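Local coordinates for membrane protein (Acinetobacter baumannii AB307-0294, PDB 5DL5) that forms an outer-membrane beta-barrel of the OprD porin family that probably lets small solutes, including some antibiotics, pass, at residues A164-K169 with L187-V192; D232-Y237 with T283-P288; Y253-T258 with G300-D305. All blocks are in the same frame, centred on the assembly; numbering follows the deposited sequence.

Contact 1. Residues A164-K169 with L187-V192; sequences AGKFTK and LDRAIV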
loop_
_atom_site.group_PDB
_atom_site.type_symbol
_atom_site.label_atom_id
_atom_site.label_comp_id
_atom_site.label_asym_id
_atom_site.label_seq_id
_atom_site.Cartn_x
_atom_site.Cartn_y
_atom_site.Cartn_z
ATOM N N ALA A 164 -1.643 18.413 5.202
ATOM C CA ALA A 164 -2.289 18.278 6.485
ATOM C C ALA A 164 -3.692 17.753 6.270
ATOM O O ALA A 164 -4.396 18.218 5.370
ATOM C CB ALA A 164 -2.337 19.643 7.239
ATOM N N GLY A 165 -4.139 16.803 7.095
ATOM C CA GLY A 165 -5.461 16.218 6.887
ATOM C C GLY A 165 -6.035 15.701 8.136
ATOM O O GLY A 165 -5.426 15.541 9.157
ATOM N N LYS A 166 -7.298 15.464 8.064
ATOM C CA LYS A 166 -8.042 14.826 9.107
ATOM C C LYS A 166 -9.063 13.859 8.493
ATOM O O LYS A 166 -9.880 14.280 7.705
ATOM C CB LYS A 166 -8.815 15.829 9.907
ATOM C CG LYS A 166 -9.608 15.057 10.967
ATOM C CD LYS A 166 -10.170 15.899 12.092
ATOM C CE LYS A 166 -11.292 16.704 11.607
ATOM N NZ LYS A 166 -11.819 17.365 12.823
ATOM N N PHE A 167 -9.050 12.605 8.894
ATOM C CA PHE A 167 -9.961 11.542 8.341
ATOM C C PHE A 167 -10.744 10.907 9.394
ATOM O O PHE A 167 -10.207 10.627 10.493
ATOM C CB PHE A 167 -9.068 10.552 7.574
ATOM C CG PHE A 167 -8.428 11.218 6.398
ATOM C CD1 PHE A 167 -9.193 11.441 5.223
ATOM C CD2 PHE A 167 -7.164 11.794 6.512
ATOM C CE1 PHE A 167 -8.686 12.151 4.164
ATOM C CE2 PHE A 167 -6.646 12.524 5.423
ATOM C CZ PHE A 167 -7.418 12.703 4.270
ATOM N N THR A 168 -12.036 10.678 9.120
ATOM C CA THR A 168 -12.893 10.025 10.083
ATOM C C THR A 168 -13.550 8.733 9.567
ATOM O O THR A 168 -14.299 8.121 10.306
ATOM C CB THR A 168 -14.123 10.949 10.541
ATOM O OG1 THR A 168 -14.716 11.393 9.341
ATOM C CG2 THR A 168 -13.586 12.146 11.388
ATOM N N LYS A 169 -13.305 8.342 8.333
ATOM C CA LYS A 169 -13.821 7.044 7.892
ATOM C C LYS A 169 -12.747 6.376 7.078
ATOM O O LYS A 169 -11.999 7.064 6.363
ATOM C CB LYS A 169 -15.082 7.161 7.001
ATOM C CG LYS A 169 -16.329 7.797 7.797
ATOM C CD LYS A 169 -17.557 7.662 6.844
ATOM C CE LYS A 169 -18.818 8.170 7.520
ATOM N NZ LYS A 169 -19.854 7.757 6.486
ATOM N N LEU A 187 -12.810 3.864 11.633
ATOM C CA LEU A 187 -11.860 4.870 12.096
ATOM C C LEU A 187 -12.497 5.862 13.091
ATOM O O LEU A 187 -13.619 6.403 12.839
ATOM C CB LEU A 187 -11.414 5.594 10.833
ATOM C CG LEU A 187 -10.280 6.609 11.046
ATOM C CD1 LEU A 187 -9.023 6.191 11.857
ATOM C CD2 LEU A 187 -9.932 7.228 9.718
ATOM N N ASP A 188 -11.800 6.228 14.134
ATOM C CA ASP A 188 -12.238 7.343 15.017
ATOM C C ASP A 188 -11.735 8.701 14.364
ATOM O O ASP A 188 -12.495 9.387 13.751
ATOM C CB ASP A 188 -11.735 7.112 16.455
ATOM C CG ASP A 188 -12.308 8.180 17.483
ATOM O OD1 ASP A 188 -12.924 9.165 17.061
ATOM O OD2 ASP A 188 -12.086 8.047 18.716
ATOM N N ARG A 189 -10.435 9.041 14.414
ATOM C CA ARG A 189 -9.964 10.336 13.876
ATOM C C ARG A 189 -8.502 10.110 13.590
ATOM O O ARG A 189 -7.690 9.992 14.544
ATOM C CB ARG A 189 -10.097 11.480 14.939
ATOM C CG ARG A 189 -9.704 12.877 14.456
ATOM C CD ARG A 189 -9.719 13.955 15.516
ATOM N NE ARG A 189 -8.663 13.654 16.496
ATOM C CZ ARG A 189 -8.660 14.102 17.744
ATOM N NH1 ARG A 189 -9.608 14.940 18.185
ATOM N NH2 ARG A 189 -7.738 13.695 18.590
ATOM N N ALA A 190 -8.152 10.225 12.352
ATOM C CA ALA A 190 -6.756 10.243 11.969
ATOM C C ALA A 190 -6.294 11.632 11.488
ATOM O O ALA A 190 -6.855 12.139 10.516
ATOM C CB ALA A 190 -6.537 9.203 10.861
ATOM N N ILE A 191 -5.308 12.242 12.161
ATOM C CA ILE A 191 -4.771 13.512 11.800
ATOM C C ILE A 191 -3.394 13.181 11.167
ATOM O O ILE A 191 -2.612 12.444 11.793
ATOM C CB ILE A 191 -4.584 14.435 13.013
ATOM C CG1 ILE A 191 -5.888 14.937 13.777
ATOM C CG2 ILE A 191 -3.811 15.681 12.669
ATOM C CD1 ILE A 191 -7.035 14.789 12.972
ATOM N N VAL A 192 -3.100 13.787 10.030
ATOM C CA VAL A 192 -1.889 13.522 9.284
ATOM C C VAL A 192 -1.237 14.820 8.860
ATOM O O VAL A 192 -1.902 15.860 8.669
ATOM C CB VAL A 192 -2.080 12.628 8.021
ATOM C CG1 VAL A 192 -2.505 11.256 8.423
ATOM C CG2 VAL A 192 -3.025 13.214 6.992
#
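Four backbone hydrogen bonds join Gly165 and Phe167 to Val192 and Ala190 in two reciprocal pairs. Around Phe167 they are short and lie in the carbonyl planes: Phe167 N reaches Ala190 O at 2.8 Å, and Ala190 N answers to Phe167 O. At Gly165 the pairing is more skewed, with Val192 N standing 39° out of the carbonyl plane of Gly165 O. Between these pairs Lys166 faces Ile191 as a non-hydrogen-bonded pair. This is antiparallel pairing of strand 160-171 with strand 190-200, neighbours in the porin barrel. Phe167 and Ala190 are the last paired residues here; next to them Thr168 O and Leu187 O, two acceptors that cannot bond each other, lie 3.1 Å apart. On the other edge of strand 160-171, Thr168 and Lys169 form a classic beta bulge opposite Thr148 of strand 146-148.

Apolar contacts differ on the two faces. On that of Phe167, Ala190 and Val192, the ring edge at Phe167 CE2 meets Val192 CG2 at 4.0 Å; Leu135 also packs on both. Beside this face Leu187 CD2 lies 4.0 Å from Phe167 CB. On the other face, Lys166 and Ile191 run side by side. Ile191 CD1 presses to 3.3 Å from Lys166 CG, a strained fit in which chi2 of Ile191 is nearly eclipsed (-19°).

Contact 2. Residues D232-Y237 with T283-P288; sequences DSSLTY and TYATGP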
loop_
_atom_site.group_PDB
_atom_site.type_symbol
_atom_site.label_atom_id
_atom_site.label_comp_id
_atom_site.label_asym_id
_atom_site.label_seq_id
_atom_site.Cartn_x
_atom_site.Cartn_y
_atom_site.Cartn_z
ATOM N N ASP A 232 25.121 5.110 -18.905
ATOM C CA ASP A 232 23.695 5.147 -18.589
ATOM C C ASP A 232 23.423 4.121 -17.464
ATOM O O ASP A 232 22.755 3.080 -17.621
ATOM C CB ASP A 232 22.833 4.984 -19.881
ATOM C CG ASP A 232 22.022 3.651 -19.950
ATOM O OD1 ASP A 232 22.611 2.609 -20.307
ATOM O OD2 ASP A 232 20.787 3.648 -19.666
ATOM N N SER A 233 24.023 4.426 -16.322
ATOM C CA SER A 233 24.020 3.539 -15.161
ATOM C C SER A 233 23.915 4.354 -13.965
ATOM O O SER A 233 24.303 5.529 -13.963
ATOM C CB SER A 233 25.384 2.813 -15.049
ATOM O OG SER A 233 25.552 1.947 -16.093
ATOM N N SER A 234 23.533 3.740 -12.882
ATOM C CA SER A 234 23.407 4.507 -11.695
ATOM C C SER A 234 23.295 3.609 -10.540
ATOM O O SER A 234 22.957 2.465 -10.679
ATOM C CB SER A 234 22.117 5.376 -11.690
ATOM O OG SER A 234 20.983 4.526 -11.667
ATOM N N LEU A 235 23.491 4.233 -9.411
ATOM C CA LEU A 235 23.315 3.643 -8.130
ATOM C C LEU A 235 22.352 4.487 -7.377
ATOM O O LEU A 235 22.573 5.675 -7.273
ATOM C CB LEU A 235 24.653 3.576 -7.401
ATOM C CG LEU A 235 24.782 2.205 -6.731
ATOM C CD1 LEU A 235 25.544 1.289 -7.657
ATOM C CD2 LEU A 235 25.467 2.310 -5.382
ATOM N N THR A 236 21.315 3.876 -6.838
ATOM C CA THR A 236 20.352 4.568 -6.039
ATOM C C THR A 236 20.333 3.954 -4.627
ATOM O O THR A 236 20.121 2.737 -4.472
ATOM C CB THR A 236 18.939 4.427 -6.669
ATOM O OG1 THR A 236 19.050 4.878 -7.990
ATOM C CG2 THR A 236 17.766 5.171 -5.863
ATOM N N TYR A 237 20.460 4.839 -3.620
ATOM C CA TYR A 237 20.410 4.473 -2.252
ATOM C C TYR A 237 19.185 5.017 -1.625
ATOM O O TYR A 237 18.766 6.137 -1.904
ATOM C CB TYR A 237 21.580 5.100 -1.489
ATOM C CG TYR A 237 22.931 4.781 -2.026
ATOM C CD1 TYR A 237 23.542 5.632 -2.938
ATOM C CD2 TYR A 237 23.613 3.703 -1.584
ATOM C CE1 TYR A 237 24.831 5.398 -3.383
ATOM C CE2 TYR A 237 24.880 3.434 -2.004
ATOM C CZ TYR A 237 25.481 4.302 -2.898
ATOM O OH TYR A 237 26.722 4.000 -3.349
ATOM N N THR A 283 20.529 0.060 -5.243
ATOM C CA THR A 283 20.158 -0.487 -6.535
ATOM C C THR A 283 21.170 -0.035 -7.534
ATOM O O THR A 283 21.413 1.152 -7.659
ATOM C CB THR A 283 18.733 0.024 -6.957
ATOM O OG1 THR A 283 17.861 -0.351 -5.933
ATOM C CG2 THR A 283 18.207 -0.586 -8.224
ATOM N N TYR A 284 21.767 -0.978 -8.246
ATOM C CA TYR A 284 22.665 -0.653 -9.317
ATOM C C TYR A 284 21.908 -0.963 -10.551
ATOM O O TYR A 284 21.450 -2.076 -10.680
ATOM C CB TYR A 284 23.917 -1.521 -9.237
ATOM C CG TYR A 284 24.779 -1.470 -10.462
ATOM C CD1 TYR A 284 25.261 -0.266 -10.944
ATOM C CD2 TYR A 284 25.107 -2.621 -11.160
ATOM C CE1 TYR A 284 26.088 -0.214 -12.062
ATOM C CE2 TYR A 284 25.981 -2.585 -12.243
ATOM C CZ TYR A 284 26.454 -1.374 -12.708
ATOM O OH TYR A 284 27.248 -1.275 -13.845
ATOM N N ALA A 285 21.848 -0.020 -11.479
ATOM C CA ALA A 285 21.125 -0.204 -12.730
ATOM C C ALA A 285 22.032 0.133 -13.853
ATOM O O ALA A 285 22.858 1.041 -13.799
ATOM C CB ALA A 285 19.879 0.714 -12.723
ATOM N N THR A 286 22.023 -0.721 -14.838
ATOM C CA THR A 286 22.810 -0.531 -16.006
ATOM C C THR A 286 22.155 -1.183 -17.241
ATOM O O THR A 286 21.835 -2.401 -17.283
ATOM C CB THR A 286 24.233 -1.096 -15.825
ATOM O OG1 THR A 286 25.011 -0.826 -16.994
ATOM C CG2 THR A 286 24.217 -2.598 -15.596
ATOM N N GLY A 287 21.966 -0.379 -18.274
ATOM C CA GLY A 287 21.314 -0.872 -19.515
ATOM C C GLY A 287 19.955 -1.508 -19.204
ATOM O O GLY A 287 19.114 -0.854 -18.609
ATOM N N PRO A 288 19.778 -2.795 -19.529
ATOM C CA PRO A 288 18.491 -3.488 -19.421
ATOM C C PRO A 288 18.168 -4.082 -18.078
ATOM O O PRO A 288 17.074 -4.640 -17.867
ATOM C CB PRO A 288 18.598 -4.616 -20.438
ATOM C CG PRO A 288 20.061 -4.869 -20.566
ATOM C CD PRO A 288 20.753 -3.557 -20.351
HETATM O O HOH W 1 20.111 2.998 -9.729
HETATM O O HOH W 2 17.838 1.284 -3.752
#
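Ser234 and Thr236 pair with Ala285 and Thr283 where strand 233-246 of the porin beta-barrel begins and its antiparallel neighbour, strand 273-286, ends, next to the tight turn that leads from Gly287 into strand 289-300. The tight part is the backbone and the packing of Leu235 on Tyr284. Ala285 N gives its hydrogen to Ser234 O at 2.8 Å, almost straight in line with the carbonyl, and Ser234 N returns a bond to Ala285 O. The Thr236-Thr283 pair repeats the exchange, with Thr236 N lying in the plane of the Thr283 carbonyl. Between the two hydrogen-bonded pairs, Leu235 CA leans on Thr283 O at 3.2 Å, a CA-H...O contact. The side chains of Leu235 and Tyr284 cross at about a right angle, Leu235 CD1 resting 3.6 Å from Tyr284 CB. Leu229 adds to the packing on Tyr284.

Further along this face, toward Gly287, Ser233 OG and Thr286 OG1 share a hydrogen bond of 3.0 Å; Ser233 OG also makes weak ones to Ala230 O and Asn231 O. Thr286 places its hydroxyl there by setting OG1 opposite its own backbone N (chi1 -177°). The contact is loose at the end, where Asp232 is exposed and poorly ordered.

The face of Ser234, Thr236, Thr283 and Ala285 is looser too, wet and polar, with Lys226 and Asn224 of strand 216-229 alongside, consistent with a hydrophilic channel wall. One water joins Ser234 OG to Thr236 OG1 along their strand and donates to Thr283 O across the gap. A second donates to Thr236 O at 2.8 Å and is hydrogen-bonded to Thr283 OG1 at 2.7 Å.

Contact 3. Residues Y253-T258 with G300-D305; sequences YSATGT and GNVGYD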
loop_
_atom_site.group_PDB
_atom_site.type_symbol
_atom_site.label_atom_id
_atom_site.label_comp_id
_atom_site.label_asym_id
_atom_site.label_seq_id
_atom_site.Cartn_x
_atom_site.Cartn_y
_atom_site.Cartn_z
ATOM N N TYR A 253 -0.789 -7.884 17.286
ATOM C CA TYR A 253 -0.745 -9.363 17.343
ATOM C C TYR A 253 0.680 -9.830 17.718
ATOM O O TYR A 253 0.778 -10.851 18.333
ATOM C CB TYR A 253 -1.211 -10.009 16.093
ATOM C CG TYR A 253 -0.480 -9.519 14.865
ATOM C CD1 TYR A 253 -0.914 -8.401 14.212
ATOM C CD2 TYR A 253 0.735 -10.191 14.343
ATOM C CE1 TYR A 253 -0.284 -7.926 13.052
ATOM C CE2 TYR A 253 1.419 -9.691 13.202
ATOM C CZ TYR A 253 0.849 -8.573 12.544
ATOM O OH TYR A 253 1.417 -7.933 11.439
ATOM N N SER A 254 1.761 -9.106 17.444
ATOM C CA SER A 254 3.165 -9.652 17.707
ATOM C C SER A 254 3.783 -9.083 18.994
ATOM O O SER A 254 4.955 -9.170 19.182
ATOM C CB SER A 254 3.993 -9.337 16.413
ATOM O OG SER A 254 4.156 -7.926 16.275
ATOM N N ALA A 255 3.018 -8.480 19.923
ATOM C CA ALA A 255 3.620 -7.756 21.049
ATOM C C ALA A 255 4.341 -8.703 21.942
ATOM O O ALA A 255 3.932 -9.856 22.018
ATOM C CB ALA A 255 2.594 -7.051 21.910
ATOM N N THR A 256 5.421 -8.228 22.584
ATOM C CA THR A 256 6.094 -9.052 23.668
ATOM C C THR A 256 6.106 -8.234 24.906
ATOM O O THR A 256 5.600 -7.086 24.916
ATOM C CB THR A 256 7.537 -9.451 23.261
ATOM O OG1 THR A 256 8.250 -8.318 22.708
ATOM C CG2 THR A 256 7.439 -10.498 22.208
ATOM N N GLY A 257 6.674 -8.807 25.962
ATOM C CA GLY A 257 6.636 -8.192 27.254
ATOM C C GLY A 257 5.268 -8.242 27.883
ATOM O O GLY A 257 4.518 -9.171 27.607
ATOM N N THR A 258 5.003 -7.289 28.803
ATOM C CA THR A 258 3.755 -7.291 29.587
ATOM C C THR A 258 2.559 -7.055 28.599
ATOM O O THR A 258 2.522 -5.974 27.949
ATOM C CB THR A 258 3.748 -6.171 30.666
ATOM O OG1 THR A 258 4.865 -6.316 31.586
ATOM C CG2 THR A 258 2.360 -6.126 31.470
ATOM N N GLY A 300 12.055 -2.702 19.265
ATOM C CA GLY A 300 10.981 -2.443 20.214
ATOM C C GLY A 300 10.240 -3.692 20.664
ATOM O O GLY A 300 10.622 -4.802 20.321
ATOM N N ASN A 301 9.139 -3.531 21.368
ATOM C CA ASN A 301 8.414 -4.644 21.887
ATOM C C ASN A 301 7.146 -5.058 21.066
ATOM O O ASN A 301 6.227 -5.726 21.585
ATOM C CB ASN A 301 8.134 -4.478 23.390
ATOM C CG ASN A 301 7.349 -3.223 23.678
ATOM O OD1 ASN A 301 6.905 -2.489 22.754
ATOM N ND2 ASN A 301 7.234 -2.918 24.924
ATOM N N VAL A 302 7.114 -4.703 19.787
ATOM C CA VAL A 302 6.114 -5.183 18.897
ATOM C C VAL A 302 6.720 -5.109 17.571
ATOM O O VAL A 302 7.584 -4.249 17.319
ATOM C CB VAL A 302 4.740 -4.359 19.055
ATOM C CG1 VAL A 302 4.887 -2.898 18.633
ATOM C CG2 VAL A 302 3.589 -4.959 18.288
ATOM N N GLY A 303 6.225 -5.949 16.652
ATOM C CA GLY A 303 6.468 -5.749 15.232
ATOM C C GLY A 303 5.724 -4.575 14.600
ATOM O O GLY A 303 5.052 -3.826 15.282
ATOM N N TYR A 304 5.937 -4.383 13.313
ATOM C CA TYR A 304 5.299 -3.336 12.509
ATOM C C TYR A 304 3.873 -3.826 12.131
ATOM O O TYR A 304 3.622 -4.251 10.995
ATOM C CB TYR A 304 6.170 -2.853 11.372
ATOM C CG TYR A 304 5.581 -1.678 10.646
ATOM C CD1 TYR A 304 5.277 -0.513 11.341
ATOM C CD2 TYR A 304 5.203 -1.715 9.289
ATOM C CE1 TYR A 304 4.658 0.542 10.729
ATOM C CE2 TYR A 304 4.665 -0.597 8.640
ATOM C CZ TYR A 304 4.308 0.505 9.369
ATOM O OH TYR A 304 3.643 1.627 8.879
ATOM N N ASP A 305 2.961 -3.803 13.122
ATOM C CA ASP A 305 1.612 -4.494 13.030
ATOM C C ASP A 305 0.651 -3.451 12.347
ATOM O O ASP A 305 -0.259 -2.947 12.984
ATOM C CB ASP A 305 1.123 -4.905 14.409
ATOM C CG ASP A 305 1.801 -6.135 14.997
ATOM O OD1 ASP A 305 2.928 -6.497 14.612
ATOM O OD2 ASP A 305 1.315 -6.610 16.042
#
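Ser254 turns its hydroxyl back over its own main chain, OG between the backbone N and the carbonyl carbon (chi1 67°), and Asp305 swings its carboxylate to meet it, CG lying opposite its own carbonyl carbon (chi1 -76°). The ring of Tyr253 lies flat against that carboxylate. The ring and carboxylate planes are almost parallel, and Asp305 OD2 sits over one face, offset toward the rim, 3.4 Å from Tyr253 CD1.

Each carboxylate oxygen is engaged. Asp305 OD2 accepts two backbone hydrogens, from Tyr253 N at 2.8 Å on its anti side and from Ser254 N at 2.9 Å on its syn side, both nearly straight at the hydrogen. Asp305 OD1 uses its syn lone pair for Ser254 OG, a short bond of 2.5 Å. The same hydroxyl accepts from Gly303 N at 2.9 Å, so it links the carboxylate to the backbone of the loop that carries Asp305.

Further along, Thr256 N donates to Asn301 O at 2.8 Å. Val302 CG2 lies between these polar groups, 3.6 Å from Ser254 OG and against Ala255. Asn329 bonds to Thr256 OG1 and Ser254 O, while Thr274 N holds Asn301 OD1.

The contact ties two irregular loops of the porin, those that follow strands 233-246 and 289-300, at the barrel rim. Three donors converge on a buried carboxylate, an environment that would favour the ionised form of Asp305 and fix its orientation, pinning one loop to the other without regular strand pairing.

How the contacts relate
Contacts 1 and 2 both pair neighbouring barrel strands but on opposite sides of the chain centre, their centres 39 Å apart; contact 3 joins loops instead. Strand 233-246 and the loop after it supply one segment each to contacts 2 and 3, whose segments alternate along the chain, although their nearest atoms are about 19 Å apart. Contact 2 lies at the surface, with waters and hydroxyls on one side of the pairing. Contacts 1 and 3 are partly buried. In contact 1 apolar packing around a phenylalanine accompanies backbone bonds, whereas in contact 3 a single carboxylate gathers most of the bonds where regular pairing is absent.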